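Local coordinates for protein soluble lytic murein transglycosylase (Escherichia coli, PDB 1QSA) that cleaves the glycosidic bonds between N-acetylmuramic acid and N-acetylglucosamine in peptidoglycan, forming a 1,6-anhydro bond in the muramic acid residue, at residues R349-Y352 with P353-A357; V573-V576 with E577-F581; Y597-F601 with M602-P606; T607-A611 with T612-R616. One frame throughout, in Å; residues are numbered along the deposited sequence.

Interaction 1 (R349-Y352 with P353-A357). With SO4 (sulfate ion), chain B.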
loop_
_atom_site.group_PDB
_atom_site.type_symbol
_atom_site.label_atom_id
_atom_site.label_comp_id
_atom_site.label_asym_id
_atom_site.label_seq_id
_atom_site.Cartn_x
_atom_site.Cartn_y
_atom_site.Cartn_z
ATOM N N ARG A 349 -15.979 2.500 -15.954
ATOM C CA ARG A 349 -14.548 2.475 -16.234
ATOM C C ARG A 349 -13.878 1.261 -15.596
ATOM O O ARG A 349 -14.265 0.847 -14.509
ATOM C CB ARG A 349 -13.929 3.768 -15.670
ATOM C CG ARG A 349 -12.456 3.982 -15.932
ATOM C CD ARG A 349 -11.931 5.181 -15.106
ATOM N NE ARG A 349 -12.080 4.935 -13.669
ATOM C CZ ARG A 349 -13.039 5.451 -12.909
ATOM N NH1 ARG A 349 -13.915 6.308 -13.416
ATOM N NH2 ARG A 349 -13.096 5.143 -11.624
ATOM N N GLY A 350 -12.914 0.667 -16.290
ATOM C CA GLY A 350 -12.184 -0.438 -15.694
ATOM C C GLY A 350 -12.198 -1.812 -16.323
ATOM O O GLY A 350 -12.723 -2.024 -17.412
ATOM N N PHE A 351 -11.573 -2.740 -15.607
ATOM C CA PHE A 351 -11.433 -4.123 -16.043
ATOM C C PHE A 351 -12.735 -4.804 -16.465
ATOM O O PHE A 351 -12.857 -5.206 -17.619
ATOM C CB PHE A 351 -10.740 -4.951 -14.962
ATOM C CG PHE A 351 -10.571 -6.402 -15.322
ATOM C CD1 PHE A 351 -9.549 -6.810 -16.173
ATOM C CD2 PHE A 351 -11.435 -7.364 -14.797
ATOM C CE1 PHE A 351 -9.397 -8.161 -16.486
ATOM C CE2 PHE A 351 -11.289 -8.706 -15.102
ATOM C CZ PHE A 351 -10.266 -9.108 -15.950
ATOM N N TYR A 352 -13.693 -4.933 -15.549
ATOM C CA TYR A 352 -14.953 -5.605 -15.905
ATOM C C TYR A 352 -15.742 -4.912 -17.016
ATOM O O TYR A 352 -16.332 -5.588 -17.858
ATOM C CB TYR A 352 -15.775 -5.967 -14.671
ATOM C CG TYR A 352 -15.356 -7.309 -14.116
ATOM C CD1 TYR A 352 -15.716 -8.478 -14.775
ATOM C CD2 TYR A 352 -14.581 -7.410 -12.955
ATOM C CE1 TYR A 352 -15.324 -9.720 -14.306
ATOM C CE2 TYR A 352 -14.172 -8.659 -12.468
ATOM C CZ TYR A 352 -14.558 -9.809 -13.160
ATOM O OH TYR A 352 -14.191 -11.054 -12.741
ATOM N N PRO A 353 -15.818 -3.567 -17.000
ATOM C CA PRO A 353 -16.545 -2.912 -18.091
ATOM C C PRO A 353 -15.901 -3.325 -19.428
ATOM O O PRO A 353 -16.595 -3.544 -20.419
ATOM C CB PRO A 353 -16.313 -1.431 -17.787
ATOM C CG PRO A 353 -16.418 -1.401 -16.323
ATOM C CD PRO A 353 -15.642 -2.635 -15.870
ATOM N N MET A 354 -14.570 -3.467 -19.453
ATOM C CA MET A 354 -13.875 -3.880 -20.679
ATOM C C MET A 354 -14.117 -5.361 -21.015
ATOM O O MET A 354 -14.195 -5.739 -22.192
ATOM C CB MET A 354 -12.359 -3.678 -20.522
ATOM C CG MET A 354 -11.896 -2.244 -20.388
ATOM S SD MET A 354 -10.092 -2.177 -20.149
ATOM C CE MET A 354 -9.891 -0.430 -19.830
ATOM N N VAL A 355 -14.206 -6.192 -19.978
ATOM C CA VAL A 355 -14.498 -7.606 -20.160
ATOM C C VAL A 355 -15.898 -7.701 -20.794
ATOM O O VAL A 355 -16.115 -8.459 -21.754
ATOM C CB VAL A 355 -14.537 -8.376 -18.816
ATOM C CG1 VAL A 355 -15.150 -9.754 -19.028
ATOM C CG2 VAL A 355 -13.130 -8.547 -18.232
ATOM N N ALA A 356 -16.826 -6.921 -20.251
ATOM C CA ALA A 356 -18.211 -6.907 -20.708
ATOM C C ALA A 356 -18.299 -6.604 -22.194
ATOM O O ALA A 356 -18.996 -7.305 -22.925
ATOM C CB ALA A 356 -19.043 -5.919 -19.882
ATOM N N ALA A 357 -17.565 -5.582 -22.638
ATOM C CA ALA A 357 -17.542 -5.203 -24.047
ATOM C C ALA A 357 -17.012 -6.351 -24.921
ATOM O O ALA A 357 -17.624 -6.693 -25.938
ATOM C CB ALA A 357 -16.692 -3.956 -24.234
HETATM S S SO4 B . -9.183 2.275 -13.807
HETATM O O1 SO4 B . -8.885 1.064 -14.598
HETATM O O2 SO4 B . -9.373 3.420 -14.720
HETATM O O3 SO4 B . -10.422 2.034 -13.049
HETATM O O4 SO4 B . -8.093 2.563 -12.859
#

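Interaction 2 (V573-V576 with E577-F581)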
loop_
_atom_site.group_PDB
_atom_site.type_symbol
_atom_site.label_atom_id
_atom_site.label_comp_id
_atom_site.label_asym_id
_atom_site.label_seq_id
_atom_site.Cartn_x
_atom_site.Cartn_y
_atom_site.Cartn_z
ATOM N N VAL A 573 -11.366 -14.970 -17.770
ATOM C CA VAL A 573 -11.919 -14.094 -16.737
ATOM C C VAL A 573 -12.024 -14.840 -15.413
ATOM O O VAL A 573 -11.711 -14.288 -14.373
ATOM C CB VAL A 573 -13.316 -13.546 -17.144
ATOM C CG1 VAL A 573 -13.745 -12.423 -16.204
ATOM C CG2 VAL A 573 -13.300 -13.055 -18.601
ATOM N N ALA A 574 -12.446 -16.108 -15.466
ATOM C CA ALA A 574 -12.566 -16.926 -14.258
ATOM C C ALA A 574 -11.176 -17.151 -13.643
ATOM O O ALA A 574 -11.021 -17.129 -12.416
ATOM C CB ALA A 574 -13.235 -18.263 -14.582
ATOM N N PHE A 575 -10.162 -17.330 -14.485
ATOM C CA PHE A 575 -8.804 -17.513 -13.961
ATOM C C PHE A 575 -8.337 -16.235 -13.222
ATOM O O PHE A 575 -7.834 -16.312 -12.113
ATOM C CB PHE A 575 -7.818 -17.890 -15.060
ATOM C CG PHE A 575 -6.448 -18.197 -14.539
ATOM C CD1 PHE A 575 -6.138 -19.466 -14.050
ATOM C CD2 PHE A 575 -5.486 -17.194 -14.454
ATOM C CE1 PHE A 575 -4.882 -19.716 -13.475
ATOM C CE2 PHE A 575 -4.237 -17.431 -13.886
ATOM C CZ PHE A 575 -3.943 -18.700 -13.395
ATOM N N VAL A 576 -8.568 -15.066 -13.814
ATOM C CA VAL A 576 -8.174 -13.808 -13.166
ATOM C C VAL A 576 -8.921 -13.615 -11.840
ATOM O O VAL A 576 -8.309 -13.348 -10.797
ATOM C CB VAL A 576 -8.474 -12.590 -14.080
ATOM C CG1 VAL A 576 -8.283 -11.255 -13.305
ATOM C CG2 VAL A 576 -7.557 -12.614 -15.293
ATOM N N GLU A 577 -10.238 -13.808 -11.867
ATOM C CA GLU A 577 -11.051 -13.595 -10.677
ATOM C C GLU A 577 -10.779 -14.573 -9.540
ATOM O O GLU A 577 -10.943 -14.225 -8.367
ATOM C CB GLU A 577 -12.545 -13.608 -11.030
ATOM C CG GLU A 577 -13.413 -13.075 -9.893
ATOM C CD GLU A 577 -13.014 -11.669 -9.484
ATOM O OE1 GLU A 577 -12.925 -10.798 -10.358
ATOM O OE2 GLU A 577 -12.768 -11.422 -8.292
ATOM N N SER A 578 -10.362 -15.790 -9.886
ATOM C CA SER A 578 -10.096 -16.823 -8.892
ATOM C C SER A 578 -8.671 -16.845 -8.336
ATOM O O SER A 578 -8.358 -17.654 -7.459
ATOM C CB SER A 578 -10.497 -18.213 -9.420
ATOM O OG SER A 578 -9.757 -18.562 -10.572
ATOM N N ILE A 579 -7.801 -15.973 -8.835
ATOM C CA ILE A 579 -6.433 -15.891 -8.294
ATOM C C ILE A 579 -6.627 -15.688 -6.777
ATOM O O ILE A 579 -7.292 -14.754 -6.343
ATOM C CB ILE A 579 -5.670 -14.714 -8.918
ATOM C CG1 ILE A 579 -5.254 -15.095 -10.351
ATOM C CG2 ILE A 579 -4.446 -14.363 -8.061
ATOM C CD1 ILE A 579 -4.647 -13.941 -11.177
ATOM N N PRO A 580 -6.065 -16.591 -5.961
ATOM C CA PRO A 580 -6.224 -16.506 -4.504
ATOM C C PRO A 580 -5.574 -15.379 -3.719
ATOM O O PRO A 580 -5.983 -15.123 -2.591
ATOM C CB PRO A 580 -5.781 -17.887 -4.022
ATOM C CG PRO A 580 -4.771 -18.297 -5.022
ATOM C CD PRO A 580 -5.309 -17.797 -6.354
ATOM N N PHE A 581 -4.553 -14.740 -4.282
ATOM C CA PHE A 581 -3.890 -13.621 -3.620
ATOM C C PHE A 581 -4.604 -12.352 -4.076
ATOM O O PHE A 581 -4.549 -12.013 -5.259
ATOM C CB PHE A 581 -2.425 -13.507 -4.047
ATOM C CG PHE A 581 -1.535 -14.594 -3.526
ATOM C CD1 PHE A 581 -2.035 -15.633 -2.741
ATOM C CD2 PHE A 581 -0.174 -14.574 -3.839
ATOM C CE1 PHE A 581 -1.182 -16.646 -2.277
ATOM C CE2 PHE A 581 0.679 -15.567 -3.389
ATOM C CZ PHE A 581 0.170 -16.607 -2.603
#

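Interaction 3 (Y597-F601 with M602-P606). With SO4 (sulfate ion), chain B.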
loop_
_atom_site.group_PDB
_atom_site.type_symbol
_atom_site.label_atom_id
_atom_site.label_comp_id
_atom_site.label_asym_id
_atom_site.label_seq_id
_atom_site.Cartn_x
_atom_site.Cartn_y
_atom_site.Cartn_z
ATOM N N TYR A 597 -5.500 1.108 -22.084
ATOM C CA TYR A 597 -5.389 2.567 -22.130
ATOM C C TYR A 597 -4.153 2.965 -22.935
ATOM O O TYR A 597 -4.219 3.859 -23.768
ATOM C CB TYR A 597 -5.267 3.160 -20.727
ATOM C CG TYR A 597 -6.455 2.947 -19.833
ATOM C CD1 TYR A 597 -7.744 2.864 -20.353
ATOM C CD2 TYR A 597 -6.288 2.816 -18.446
ATOM C CE1 TYR A 597 -8.843 2.657 -19.516
ATOM C CE2 TYR A 597 -7.370 2.601 -17.610
ATOM C CZ TYR A 597 -8.646 2.520 -18.154
ATOM O OH TYR A 597 -9.717 2.276 -17.337
ATOM N N TYR A 598 -3.026 2.288 -22.694
ATOM C CA TYR A 598 -1.802 2.593 -23.428
ATOM C C TYR A 598 -1.938 2.335 -24.912
ATOM O O TYR A 598 -1.489 3.143 -25.731
ATOM C CB TYR A 598 -0.588 1.880 -22.809
ATOM C CG TYR A 598 0.013 2.725 -21.702
ATOM C CD1 TYR A 598 0.647 3.929 -22.003
ATOM C CD2 TYR A 598 -0.163 2.401 -20.358
ATOM C CE1 TYR A 598 1.080 4.804 -20.994
ATOM C CE2 TYR A 598 0.267 3.279 -19.332
ATOM C CZ TYR A 598 0.876 4.474 -19.662
ATOM O OH TYR A 598 1.209 5.378 -18.670
ATOM N N ARG A 599 -2.602 1.240 -25.271
ATOM C CA ARG A 599 -2.821 0.935 -26.680
ATOM C C ARG A 599 -3.646 2.066 -27.293
ATOM O O ARG A 599 -3.314 2.549 -28.371
ATOM C CB ARG A 599 -3.521 -0.421 -26.849
ATOM C CG ARG A 599 -2.541 -1.590 -26.684
ATOM C CD ARG A 599 -3.234 -2.942 -26.725
ATOM N NE ARG A 599 -4.019 -3.108 -27.950
ATOM C CZ ARG A 599 -3.515 -3.424 -29.145
ATOM N NH1 ARG A 599 -2.209 -3.641 -29.302
ATOM N NH2 ARG A 599 -4.327 -3.538 -30.189
ATOM N N TYR A 600 -4.657 2.541 -26.567
ATOM C CA TYR A 600 -5.490 3.624 -27.070
ATOM C C TYR A 600 -4.662 4.876 -27.359
ATOM O O TYR A 600 -4.753 5.447 -28.453
ATOM C CB TYR A 600 -6.625 3.962 -26.093
ATOM C CG TYR A 600 -7.438 5.149 -26.558
ATOM C CD1 TYR A 600 -8.454 4.991 -27.497
ATOM C CD2 TYR A 600 -7.145 6.439 -26.105
ATOM C CE1 TYR A 600 -9.157 6.094 -27.978
ATOM C CE2 TYR A 600 -7.839 7.544 -26.585
ATOM C CZ TYR A 600 -8.840 7.361 -27.516
ATOM O OH TYR A 600 -9.535 8.451 -27.985
ATOM N N PHE A 601 -3.848 5.296 -26.389
ATOM C CA PHE A 601 -3.031 6.488 -26.562
ATOM C C PHE A 601 -1.916 6.332 -27.592
ATOM O O PHE A 601 -1.360 7.322 -28.063
ATOM C CB PHE A 601 -2.531 6.997 -25.205
ATOM C CG PHE A 601 -3.622 7.584 -24.359
ATOM C CD1 PHE A 601 -4.343 8.698 -24.803
ATOM C CD2 PHE A 601 -3.967 7.009 -23.141
ATOM C CE1 PHE A 601 -5.398 9.224 -24.049
ATOM C CE2 PHE A 601 -5.019 7.527 -22.378
ATOM C CZ PHE A 601 -5.741 8.638 -22.833
ATOM N N MET A 602 -1.625 5.090 -27.974
ATOM C CA MET A 602 -0.618 4.813 -28.990
ATOM C C MET A 602 -1.277 4.657 -30.371
ATOM O O MET A 602 -0.602 4.368 -31.362
ATOM C CB MET A 602 0.164 3.552 -28.644
ATOM C CG MET A 602 1.057 3.712 -27.432
ATOM S SD MET A 602 1.875 2.164 -27.048
ATOM C CE MET A 602 2.471 2.522 -25.429
ATOM N N GLY A 603 -2.597 4.812 -30.419
ATOM C CA GLY A 603 -3.322 4.710 -31.679
ATOM C C GLY A 603 -3.786 3.327 -32.100
ATOM O O GLY A 603 -4.144 3.124 -33.265
ATOM N N ASP A 604 -3.770 2.374 -31.169
ATOM C CA ASP A 604 -4.200 1.008 -31.446
ATOM C C ASP A 604 -5.544 0.703 -30.792
ATOM O O ASP A 604 -6.005 1.442 -29.928
ATOM C CB ASP A 604 -3.154 0.009 -30.955
ATOM C CG ASP A 604 -1.802 0.219 -31.602
ATOM O OD1 ASP A 604 -1.734 0.388 -32.840
ATOM O OD2 ASP A 604 -0.797 0.218 -30.868
ATOM N N LYS A 605 -6.177 -0.382 -31.232
ATOM C CA LYS A 605 -7.473 -0.816 -30.715
ATOM C C LYS A 605 -7.300 -1.349 -29.293
ATOM O O LYS A 605 -6.560 -2.307 -29.060
ATOM C CB LYS A 605 -8.047 -1.894 -31.636
ATOM C CG LYS A 605 -9.484 -2.295 -31.346
ATOM C CD LYS A 605 -10.020 -3.182 -32.471
ATOM C CE LYS A 605 -11.377 -3.790 -32.121
ATOM N NZ LYS A 605 -12.408 -2.773 -31.749
ATOM N N PRO A 606 -8.022 -0.770 -28.328
ATOM C CA PRO A 606 -7.893 -1.222 -26.939
ATOM C C PRO A 606 -8.670 -2.460 -26.471
ATOM O O PRO A 606 -9.092 -2.509 -25.322
ATOM C CB PRO A 606 -8.265 0.029 -26.147
ATOM C CG PRO A 606 -9.317 0.671 -26.990
ATOM C CD PRO A 606 -8.899 0.415 -28.431
HETATM S S SO4 B . -9.183 2.275 -13.807
HETATM O O1 SO4 B . -8.885 1.064 -14.598
HETATM O O2 SO4 B . -9.373 3.420 -14.720
HETATM O O3 SO4 B . -10.422 2.034 -13.049
HETATM O O4 SO4 B . -8.093 2.563 -12.859
HETATM O O HOH W 1 -6.519 4.311 -30.481
#

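Interaction 4 (T607-A611 with T612-R616)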
loop_
_atom_site.group_PDB
_atom_site.type_symbol
_atom_site.label_atom_id
_atom_site.label_comp_id
_atom_site.label_asym_id
_atom_site.label_seq_id
_atom_site.Cartn_x
_atom_site.Cartn_y
_atom_site.Cartn_z
ATOM N N THR A 607 -8.803 -3.477 -27.321
ATOM C CA THR A 607 -9.513 -4.701 -26.928
ATOM C C THR A 607 -8.796 -5.260 -25.694
ATOM O O THR A 607 -7.575 -5.312 -25.662
ATOM C CB THR A 607 -9.500 -5.745 -28.062
ATOM O OG1 THR A 607 -9.980 -5.132 -29.271
ATOM C CG2 THR A 607 -10.405 -6.944 -27.708
ATOM N N LEU A 608 -9.550 -5.677 -24.686
ATOM C CA LEU A 608 -8.936 -6.151 -23.444
ATOM C C LEU A 608 -7.940 -7.302 -23.542
ATOM O O LEU A 608 -6.875 -7.266 -22.911
ATOM C CB LEU A 608 -10.014 -6.495 -22.415
ATOM C CG LEU A 608 -9.441 -6.855 -21.036
ATOM C CD1 LEU A 608 -8.870 -5.608 -20.367
ATOM C CD2 LEU A 608 -10.522 -7.494 -20.180
ATOM N N MET A 609 -8.324 -8.350 -24.263
ATOM C CA MET A 609 -7.474 -9.528 -24.423
ATOM C C MET A 609 -7.327 -9.905 -25.890
ATOM O O MET A 609 -8.200 -9.611 -26.717
ATOM C CB MET A 609 -8.075 -10.738 -23.676
ATOM C CG MET A 609 -8.249 -10.529 -22.172
ATOM S SD MET A 609 -8.665 -12.063 -21.333
ATOM C CE MET A 609 -9.337 -11.476 -19.796
ATOM N N SER A 610 -6.223 -10.576 -26.201
ATOM C CA SER A 610 -5.983 -11.064 -27.558
ATOM C C SER A 610 -6.927 -12.253 -27.754
ATOM O O SER A 610 -7.453 -12.808 -26.782
ATOM C CB SER A 610 -4.530 -11.532 -27.711
ATOM O OG SER A 610 -4.280 -12.728 -26.987
ATOM N N ALA A 611 -7.150 -12.650 -29.001
ATOM C CA ALA A 611 -8.029 -13.789 -29.275
ATOM C C ALA A 611 -7.483 -15.035 -28.575
ATOM O O ALA A 611 -8.241 -15.821 -28.018
ATOM C CB ALA A 611 -8.107 -14.040 -30.773
ATOM N N THR A 612 -6.160 -15.175 -28.563
ATOM C CA THR A 612 -5.521 -16.327 -27.929
ATOM C C THR A 612 -5.719 -16.332 -26.411
ATOM O O THR A 612 -6.088 -17.358 -25.827
ATOM C CB THR A 612 -4.032 -16.405 -28.313
ATOM O OG1 THR A 612 -3.936 -16.599 -29.736
ATOM C CG2 THR A 612 -3.354 -17.571 -27.612
ATOM N N GLU A 613 -5.528 -15.182 -25.778
ATOM C CA GLU A 613 -5.724 -15.082 -24.334
ATOM C C GLU A 613 -7.192 -15.326 -23.984
ATOM O O GLU A 613 -7.509 -16.054 -23.032
ATOM C CB GLU A 613 -5.316 -13.687 -23.846
ATOM C CG GLU A 613 -3.813 -13.433 -23.880
ATOM C CD GLU A 613 -3.458 -11.958 -23.734
ATOM O OE1 GLU A 613 -4.321 -11.104 -24.004
ATOM O OE2 GLU A 613 -2.305 -11.650 -23.366
ATOM N N TRP A 614 -8.084 -14.688 -24.740
ATOM C CA TRP A 614 -9.525 -14.792 -24.514
ATOM C C TRP A 614 -10.088 -16.207 -24.654
ATOM O O TRP A 614 -10.970 -16.598 -23.887
ATOM C CB TRP A 614 -10.266 -13.859 -25.484
ATOM C CG TRP A 614 -11.761 -13.761 -25.266
ATOM C CD1 TRP A 614 -12.755 -14.375 -25.996
ATOM C CD2 TRP A 614 -12.428 -12.977 -24.270
ATOM N NE1 TRP A 614 -13.992 -14.016 -25.508
ATOM C CE2 TRP A 614 -13.825 -13.158 -24.454
ATOM C CE3 TRP A 614 -11.986 -12.137 -23.245
ATOM C CZ2 TRP A 614 -14.779 -12.525 -23.644
ATOM C CZ3 TRP A 614 -12.937 -11.505 -22.437
ATOM C CH2 TRP A 614 -14.318 -11.706 -22.646
ATOM N N GLY A 615 -9.555 -16.964 -25.607
ATOM C CA GLY A 615 -10.069 -18.303 -25.882
ATOM C C GLY A 615 -9.386 -19.522 -25.298
ATOM O O GLY A 615 -9.914 -20.628 -25.388
ATOM N N ARG A 616 -8.220 -19.324 -24.698
ATOM C CA ARG A 616 -7.431 -20.393 -24.099
ATOM C C ARG A 616 -8.157 -21.063 -22.921
ATOM O O ARG A 616 -9.024 -20.461 -22.285
ATOM C CB ARG A 616 -6.107 -19.808 -23.608
ATOM C CG ARG A 616 -5.185 -20.823 -23.016
ATOM C CD ARG A 616 -4.222 -20.203 -22.042
ATOM N NE ARG A 616 -3.668 -21.254 -21.206
ATOM C CZ ARG A 616 -2.518 -21.870 -21.443
ATOM N NH1 ARG A 616 -1.757 -21.490 -22.460
ATOM N NH2 ARG A 616 -2.109 -22.834 -20.628
#

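Interaction 1 (R349-Y352 with P353-A357)
Val-355 lies one turn after Phe-351 in the first turns of helix 351-359 and places a methyl group over its ring. Followed outward, Val-355 CB stands 3.5 Å from Tyr-352 O and meets the Tyr-352 ring obliquely near CD1. CG1 extends anti to the backbone N (chi1 167°) and packs against Val-573, which leaves CG2 beside that nitrogen and turned back to the preceding turn. There Val-355 CG2 passes close to Phe-351 O and reaches the ring face, 3.6 Å from Phe-351 CE2. This is a CH-pi contact over the face, displaced toward the rim. The Phe-351 ring also meets its neighbour, with CD2 over one face of the Tyr-352 ring. Beneath these side chains the helix is started by Gly-350 at the N-cap: Met-354 N donates to Gly-350 O at 3.1 Å, and the next two bonds run from Val-355 N to Phe-351 O and from Ala-356 N to Tyr-352 O. Pro-353, which has no N-H to give, sits in the first turn, its CG 3.6 Å from Arg-349 O. Just ahead of the cap, Arg-349 is bent at chi3 (61°) and offers NE to sulfate O3 in a weak bond of 3.4 Å; its NH1 forms a salt bridge with Asp-443, and Arg-448 also binds the sulfate. Tyr-352 OH bonds to Glu-577 and Trp-324. The helix start is thus wedged between three others: Phe-351 and Met-354 pack on helix 582-601, Tyr-352 and Val-355 on helix 319-331, and Ala-356 on helix 335-346.

Interaction 2 (V573-V576 with E577-F581)
Ala-574 O is gripped twice by Ser-578, one turn further along the short helix 572-578. Ser-578 N donates to Ala-574 O at 2.9 Å in the usual helical way, while Ser-578 OG donates to Ala-574 O at 2.7 Å. The two donors come from opposite faces of the carbonyl plane, so the oxygen is held between them. The hydroxyl can fold back because chi1 of 61° sets OG between its own N and carbonyl carbon, the crowded position, facing the preceding turn. This is the familiar serine bond to a carbonyl four residues earlier, and it ties the hydroxyl to the helix backbone. One residue earlier, Glu-577 N bonds to Val-573 O with an almost straight N-H (167°). Ile-579 N also makes a weak bond to Val-576 O, three residues back. The Glu-577 carboxylate finds its partners outside these residues. CG is anti to the backbone N (chi1 -167°) and the chain bends at chi2, bringing the buried group to Arg-293 and Lys-589, besides the tyrosine hydroxyl of helix 351-359. These two basic partners, both from other helices, would favour the ionised form of the carboxylate. Val-576 rests on Val-588 and Lys-589 of helix 582-601, and the Phe-575 ring lies against Phe-547 edge-to-face. The Ile-579 side chain lies beside Phe-575: its CG1 is 3.4 Å from Phe-575 O, and Ile-579 CG1 also lies 4.4 Å from Phe-575 CE2, meeting the ring obliquely.

Interaction 3 (Y597-F601 with M602-P606)
A Schellman motif ends helix 582-601, and an arginine of its last turn ties down the loop that follows, at the protein surface. Arg-599 meets this loop with both its backbone oxygen and its guanidinium group. Gly-603, with positive phi (88°), takes the chain out of the helix; Asp-604 N then donates to Arg-599 O at 2.8 Å, approaching from above the carbonyl plane. Gly-603 N bonds to Tyr-600 O at 3.0 Å, likewise from well above that plane. A water donates to Tyr-600 O and Asp-604 O, bridging the helix end to the loop. Further on, the Arg-599 side chain bends at chi3 (55°) so that its edge faces the loop. Arg-599 NE and NH2 both donate to Lys-605 O, side-on, at 2.9 and 2.8 Å, with the oxygen close to the guanidinium plane. Asp-604 CB lies over one face of the group. Met-602, extended beyond CG, runs back along the last turn, its CG 3.1 Å from Tyr-598 O and its CE 4.1 Å from Tyr-598 CB. Tyr-600 meets Pro-606 with the edge of its ring. Tyr-598 OH leaves the contact for Pro-450 O and Trp-481, while Tyr-597 OH lies 2.9 Å from sulfate O2, near the Arg-349 side chain. Double donation to Lys-605 O fixes the rotation of the guanidinium. The Asp-604 carboxylate, whose OD2 is 4.4 Å from Arg-599 NH1 and well out of the guanidinium plane, can add only charge attraction, so within this stretch the arginine is held by a neutral carbonyl, not by a salt bridge to Asp-604.

Interaction 4 (T607-A611 with T612-R616)
Ser-610 and Glu-613 form a capping box at the start of helix 611-615, the last helix of the chain. Its two reciprocal bonds link each residue's side chain to the other's backbone. Glu-613 N donates to Ser-610 OG at 3.0 Å, the N-cap bond proper, and Ser-610 N donates to Glu-613 OE1 at 3.0 Å along a nearly straight line (176°). The carboxylate oxygen is approached on its anti side, from somewhat out of the carboxylate plane. Ser-610 OG can face the first turn because chi1 of 70° sets it between its own N and carbonyl carbon. Glu-613 runs back along the N-terminal turn, its CG beside its own N (chi1 -71°), so that the aliphatic part also touches the cap: Glu-613 CG is 3.2 Å from Ser-610 OG. Arg-545 adds a salt bridge to Glu-613 OE1, giving this oxygen two partners and joining the cap to helix 545-554. The same Arg-545 bonds to Leu-608 O just upstream. Backbone bonds continue the turn, from Trp-614 N to Ser-610 O at 2.8 Å and from Gly-615 N to Ala-611 O at 3.0 Å. Side-chain packing makes up the rest: Leu-608 and Trp-614 lie against helix 351-359. Met-609, extended beyond CG, crosses the Trp-614 side chain at about a right angle in a Met-aromatic contact. Its sulfur approaches the edge of the indole, not its face, with Met-609 SD 3.8 Å from Trp-614 CE3.

Overall arrangement
Interactions 1 and 2 are buried, interaction 4 is partly buried, and interaction 3 lies at the surface. Helix 351-359 is common ground, touched by residues of all the other three. Val-573 of interaction 2 packs against both Tyr-352 of interaction 1 and Trp-614 of interaction 4, and interactions 1 and 3 share a sulfate. Interactions 2 and 3 do not touch, their centres about 25 Å apart, although helix 582-601 is the next helix in the chain after helix 572-578. Helix starts are made in interactions 1 and 4, by a glycine and by a capping box; interaction 2 adds a serine hydroxyl to a helical carbonyl; interaction 3 ends a helix with a glycine, with an arginine donating twice to a loop carbonyl.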